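Local coordinates for protein CRISPR-associated endonuclease Cas9 (Campylobacter jejuni subsp. jejuni serotype O:2, PDB 5X2H) that uses a guide RNA to recognise invading DNA and cuts its two strands with separate RuvC-like and HNH nuclease domains, as part of CRISPR immunity, at residues R683-K688 with V698-M703; L710-V715 with W726-E731. One frame throughout, in Å; residues are numbered along the deposited sequence.

Contact 1: residues R683-K688 with V698-M703; sequences RVDIFK and VPIYTM. With nucleotides of chain D.
Arg683, Val684 and Asp685 pair with Ile700, Pro699 and Val698 in a buried antiparallel ladder, where strand 683-689 meets the end of edge strand 695-700. Val698 N donates a hydrogen bond to Asp685 O at 2.9 Å, and Asp685 N returns one to Val698 O at 3.0 Å. Ile700 N likewise reaches Arg683 O, while the return bond from Arg683 N is weak. On one face of the sheet the arginine holds the carboxylate side-on: Arg683 NE meets Asp685 OD1 at 2.8 Å and Arg683 NH2 meets Asp685 OD2 at 2.9 Å, each on a syn lone pair and close to the guanidinium plane.

The two strands form a beta hairpin within a three-stranded antiparallel sheet completed by strand 733-740. With CG1 turned beside the backbone N (chi1 -58°) and the chain extended beyond it (chi2 -178°), Ile700 carries CD1 over one face of the guanidinium, 3.4 Å from Arg683 NE. Arg830 makes a second salt bridge to Asp685 OD2, and Ser738 hydrogen-bonds OD1. Tyr701, at the N-cap of helix 702-707, carries the hairpin's end to DNA: its OH donates to OP2 of DA4 of chain D at 2.6 Å, with that oxygen near the ring plane.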
# COMPACT_ATOMS: atom_id res chain seq x y z
N ARG A 683 21.18 10.01 -4.55
CA ARG A 683 21.80 11.20 -5.09
C ARG A 683 23.32 11.06 -5.02
O ARG A 683 23.85 10.43 -4.11
CB ARG A 683 21.32 12.45 -4.33
CG ARG A 683 21.96 13.76 -4.74
CD ARG A 683 21.35 14.91 -3.95
NE ARG A 683 22.33 15.91 -3.56
CZ ARG A 683 22.08 16.93 -2.75
NH1 ARG A 683 20.86 17.09 -2.24
NH2 ARG A 683 23.04 17.80 -2.44
N VAL A 684 24.00 11.65 -6.00
CA VAL A 684 25.45 11.77 -5.98
C VAL A 684 25.82 13.17 -6.45
O VAL A 684 25.28 13.66 -7.45
CB VAL A 684 26.14 10.69 -6.86
CG1 VAL A 684 25.62 10.72 -8.28
CG2 VAL A 684 27.65 10.88 -6.84
N ASP A 685 26.71 13.83 -5.71
CA ASP A 685 27.12 15.19 -6.02
C ASP A 685 28.47 15.15 -6.73
O ASP A 685 29.43 14.58 -6.20
CB ASP A 685 27.19 16.04 -4.76
CG ASP A 685 25.81 16.32 -4.17
OD1 ASP A 685 24.81 15.94 -4.81
OD2 ASP A 685 25.75 16.92 -3.08
N ILE A 686 28.53 15.75 -7.92
CA ILE A 686 29.72 15.72 -8.76
C ILE A 686 30.49 17.01 -8.55
O ILE A 686 29.93 18.11 -8.65
CB ILE A 686 29.34 15.54 -10.24
CG1 ILE A 686 28.63 14.20 -10.44
CG2 ILE A 686 30.58 15.64 -11.13
CD1 ILE A 686 29.38 13.02 -9.88
N PHE A 687 31.78 16.88 -8.25
CA PHE A 687 32.68 18.01 -8.09
C PHE A 687 33.75 17.95 -9.17
O PHE A 687 33.94 16.94 -9.85
CB PHE A 687 33.33 18.01 -6.71
CG PHE A 687 32.39 18.37 -5.59
CD1 PHE A 687 31.48 17.44 -5.11
CD2 PHE A 687 32.44 19.62 -5.01
CE1 PHE A 687 30.62 17.76 -4.09
CE2 PHE A 687 31.58 19.94 -3.97
CZ PHE A 687 30.67 19.01 -3.51
N LYS A 688 34.47 19.06 -9.31
CA LYS A 688 35.54 19.17 -10.30
C LYS A 688 36.68 19.96 -9.67
O LYS A 688 36.47 21.08 -9.19
CB LYS A 688 35.04 19.86 -11.57
CG LYS A 688 36.04 19.95 -12.71
CD LYS A 688 35.34 20.38 -13.99
CE LYS A 688 36.32 20.61 -15.12
NZ LYS A 688 37.15 21.82 -14.87
N VAL A 698 30.52 12.48 -4.51
CA VAL A 698 30.12 12.30 -3.12
C VAL A 698 28.81 11.51 -3.12
O VAL A 698 27.78 12.02 -3.57
CB VAL A 698 29.96 13.65 -2.40
CG1 VAL A 698 29.46 13.43 -0.97
CG2 VAL A 698 31.27 14.42 -2.40
N PRO A 699 28.81 10.27 -2.63
CA PRO A 699 27.56 9.50 -2.61
C PRO A 699 26.69 9.90 -1.44
O PRO A 699 27.17 10.14 -0.33
CB PRO A 699 28.05 8.05 -2.47
CG PRO A 699 29.34 8.18 -1.71
CD PRO A 699 29.94 9.53 -2.06
N ILE A 700 25.38 9.99 -1.70
CA ILE A 700 24.40 10.47 -0.72
C ILE A 700 23.29 9.43 -0.61
O ILE A 700 22.61 9.14 -1.60
CB ILE A 700 23.84 11.84 -1.11
CG1 ILE A 700 24.97 12.86 -1.25
CG2 ILE A 700 22.81 12.31 -0.09
CD1 ILE A 700 24.51 14.26 -1.59
N TYR A 701 23.10 8.90 0.59
CA TYR A 701 22.19 7.79 0.85
C TYR A 701 20.97 8.27 1.64
O TYR A 701 20.94 9.38 2.19
CB TYR A 701 22.91 6.66 1.60
CG TYR A 701 24.13 6.13 0.87
CD1 TYR A 701 25.37 6.74 1.02
CD2 TYR A 701 24.04 5.03 0.04
CE1 TYR A 701 26.49 6.27 0.36
CE2 TYR A 701 25.15 4.54 -0.62
CZ TYR A 701 26.37 5.16 -0.46
OH TYR A 701 27.48 4.68 -1.12
N THR A 702 19.96 7.40 1.70
CA THR A 702 18.74 7.73 2.43
C THR A 702 19.04 8.05 3.89
O THR A 702 18.42 8.95 4.48
CB THR A 702 17.74 6.58 2.34
OG1 THR A 702 18.40 5.35 2.67
CG2 THR A 702 17.16 6.48 0.94
N MET A 703 19.99 7.32 4.49
CA MET A 703 20.35 7.59 5.88
C MET A 703 20.90 9.00 6.04
O MET A 703 20.63 9.67 7.05
CB MET A 703 21.36 6.56 6.37
CG MET A 703 21.86 6.83 7.78
SD MET A 703 20.51 6.95 8.98
CE MET A 703 20.21 5.22 9.33
P DA D 4 27.00 1.11 -0.86
OP1 DA D 4 27.09 1.31 0.61
OP2 DA D 4 27.28 2.22 -1.80
O5' DA D 4 27.97 -0.08 -1.28
C5' DA D 4 27.88 -1.34 -0.65
C4' DA D 4 28.89 -2.28 -1.26
O4' DA D 4 28.33 -2.87 -2.48
C3' DA D 4 30.20 -1.61 -1.69
O3' DA D 4 31.28 -2.49 -1.45
C2' DA D 4 29.99 -1.44 -3.19
C1' DA D 4 29.30 -2.75 -3.48
N9 DA D 4 28.70 -2.84 -4.81
C8 DA D 4 28.27 -1.81 -5.60
N7 DA D 4 27.82 -2.21 -6.77
C5 DA D 4 27.98 -3.59 -6.74
C6 DA D 4 27.69 -4.60 -7.67
N6 DA D 4 27.15 -4.36 -8.88
N1 DA D 4 27.97 -5.87 -7.32
C2 DA D 4 28.51 -6.11 -6.12
N3 DA D 4 28.83 -5.24 -5.17
C4 DA D 4 28.53 -3.99 -5.54

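Contact 2: residues L710-V715 with W726-E731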
# COMPACT_ATOMS: atom_id res chain seq x y z
N LEU A 710 24.76 16.74 5.24
CA LEU A 710 25.18 16.59 3.86
C LEU A 710 26.64 16.13 3.82
O LEU A 710 27.52 16.86 4.28
CB LEU A 710 25.02 17.90 3.10
CG LEU A 710 25.25 17.84 1.59
CD1 LEU A 710 24.16 17.02 0.91
CD2 LEU A 710 25.30 19.24 1.01
N PRO A 711 26.93 14.94 3.29
CA PRO A 711 28.32 14.49 3.22
C PRO A 711 29.14 15.41 2.32
O PRO A 711 28.62 16.02 1.39
CB PRO A 711 28.22 13.07 2.64
CG PRO A 711 26.78 12.67 2.85
CD PRO A 711 25.99 13.93 2.78
N ASN A 712 30.44 15.50 2.62
CA ASN A 712 31.30 16.42 1.89
C ASN A 712 32.64 15.79 1.51
O ASN A 712 33.61 16.52 1.25
CB ASN A 712 31.54 17.69 2.70
CG ASN A 712 31.95 18.87 1.84
OD1 ASN A 712 31.49 19.01 0.70
ND2 ASN A 712 32.83 19.72 2.36
N LYS A 713 32.73 14.46 1.47
CA LYS A 713 33.97 13.78 1.12
C LYS A 713 33.74 12.91 -0.11
O LYS A 713 32.80 12.11 -0.14
CB LYS A 713 34.48 12.93 2.29
CG LYS A 713 35.00 13.75 3.46
CD LYS A 713 35.66 12.87 4.50
CE LYS A 713 36.31 13.70 5.59
NZ LYS A 713 37.04 12.85 6.58
N ALA A 714 34.60 13.09 -1.11
CA ALA A 714 34.50 12.32 -2.34
C ALA A 714 35.23 10.99 -2.21
O ALA A 714 36.25 10.88 -1.52
CB ALA A 714 35.07 13.11 -3.52
N VAL A 715 34.70 9.98 -2.90
CA VAL A 715 35.25 8.63 -2.80
C VAL A 715 36.63 8.58 -3.45
O VAL A 715 36.85 9.15 -4.53
CB VAL A 715 34.30 7.61 -3.45
CG1 VAL A 715 34.89 6.21 -3.36
CG2 VAL A 715 32.93 7.67 -2.78
N TRP A 726 38.92 9.29 2.24
CA TRP A 726 38.17 10.00 1.22
C TRP A 726 38.63 11.45 1.16
O TRP A 726 39.33 11.94 2.05
CB TRP A 726 36.67 9.91 1.49
CG TRP A 726 36.10 8.56 1.15
CD1 TRP A 726 36.80 7.41 0.89
CD2 TRP A 726 34.71 8.21 1.02
NE1 TRP A 726 35.94 6.38 0.62
CE2 TRP A 726 34.65 6.84 0.69
CE3 TRP A 726 33.52 8.93 1.16
CZ2 TRP A 726 33.45 6.18 0.49
CZ3 TRP A 726 32.32 8.26 0.96
CH2 TRP A 726 32.30 6.90 0.63
N ILE A 727 38.24 12.14 0.10
CA ILE A 727 38.80 13.44 -0.25
C ILE A 727 37.83 14.54 0.16
O ILE A 727 36.70 14.60 -0.33
CB ILE A 727 39.13 13.52 -1.74
CG1 ILE A 727 40.09 12.39 -2.13
CG2 ILE A 727 39.74 14.88 -2.08
CD1 ILE A 727 40.16 12.13 -3.61
N LEU A 728 38.28 15.41 1.06
CA LEU A 728 37.46 16.54 1.49
C LEU A 728 37.26 17.52 0.34
O LEU A 728 38.23 17.95 -0.29
CB LEU A 728 38.11 17.24 2.68
CG LEU A 728 37.30 18.39 3.28
CD1 LEU A 728 35.95 17.87 3.76
CD2 LEU A 728 38.06 19.05 4.41
N MET A 729 36.00 17.88 0.09
CA MET A 729 35.67 18.83 -0.98
C MET A 729 35.77 20.24 -0.43
O MET A 729 34.78 20.86 -0.03
CB MET A 729 34.29 18.53 -1.55
CG MET A 729 34.16 17.16 -2.23
SD MET A 729 35.05 17.03 -3.80
CE MET A 729 36.66 16.40 -3.28
N ASP A 730 36.99 20.77 -0.41
CA ASP A 730 37.27 22.09 0.12
C ASP A 730 37.29 23.11 -1.02
O ASP A 730 36.73 22.88 -2.09
CB ASP A 730 38.57 22.04 0.93
CG ASP A 730 39.74 21.49 0.13
OD1 ASP A 730 39.66 21.46 -1.12
OD2 ASP A 730 40.74 21.07 0.75
N GLU A 731 37.95 24.25 -0.79
CA GLU A 731 37.96 25.33 -1.77
C GLU A 731 38.68 24.97 -3.06
O GLU A 731 38.61 25.75 -4.02
CB GLU A 731 38.61 26.58 -1.15
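Trp726 spreads its indole over Val715, while the backbones beside it pair through Lys713 with Leu728 and Ala714 with Ile727. Following the tryptophan outward, CB comes first, 3.2 Å from Ala714 O and alongside Lys713 CB. CG is still close to that carbonyl oxygen, and the five-membered ring then runs past Val715 CA, with NE1 coming nearest to Val715 CG1. On the six-membered ring, CE3 lies 3.5 Å from Lys713 O, whereas CZ2 and CH2 both meet Val715 CG2. This methyl makes a CH-pi contact, 3.6 Å from the ring centroid and only 16° off the normal. Val715 places it there by setting CG1 anti to the backbone N (chi1 180°), which turns CG2 to the N side and under the benzene part of the indole. Leu665 of helix 655-665 and Lys667 also touch the tryptophan.

Ala714 and Ile727 exchange two backbone hydrogen bonds, N to O at 2.7 Å from Ala714 to Ile727 and at 2.9 Å in return. Farther along, Met729 N donates to Asn712 O, and Asn712 ND2 reaches Met729 O at 3.3 Å from above the carbonyl plane, a bent bond. The other end of that amide, OD1, accepts from Arg830. Met729 folds back, and the bend at chi2 (-71°) carries its CE to Ala714 CB at 3.7 Å. An inverse gamma turn centred on Met729 bends the chain as it leaves the paired part. There are just two bridged pairs, and the ten residues between the segments hold neither helix nor strand: this is a short two-stranded antiparallel ribbon closing a long loop.

How the contacts relate
Going from N to C terminus, the chain first passes along strand 683-689, turns, and returns along strand 695-700, so contact 1 closes a hairpin before contact 2 opens. Helix 702-707 then leads into 710-715, and a ten-residue loop brings the chain back as 726-731, which contact 2 closes. The two closures follow in series, neither nested nor crossed, with centres about 10 Å apart. They nonetheless press together: Phe687 CG lies 3.5 Å from Met729 SD, and Pro699 CD 3.6 Å from Val715 CG2. A backbone hydrogen bond between Val715 and Ala697 joins the ribbon to the hairpin's edge strand, and Arg830, near the C terminus, ties Asp685 to Pro711 O and Asn712.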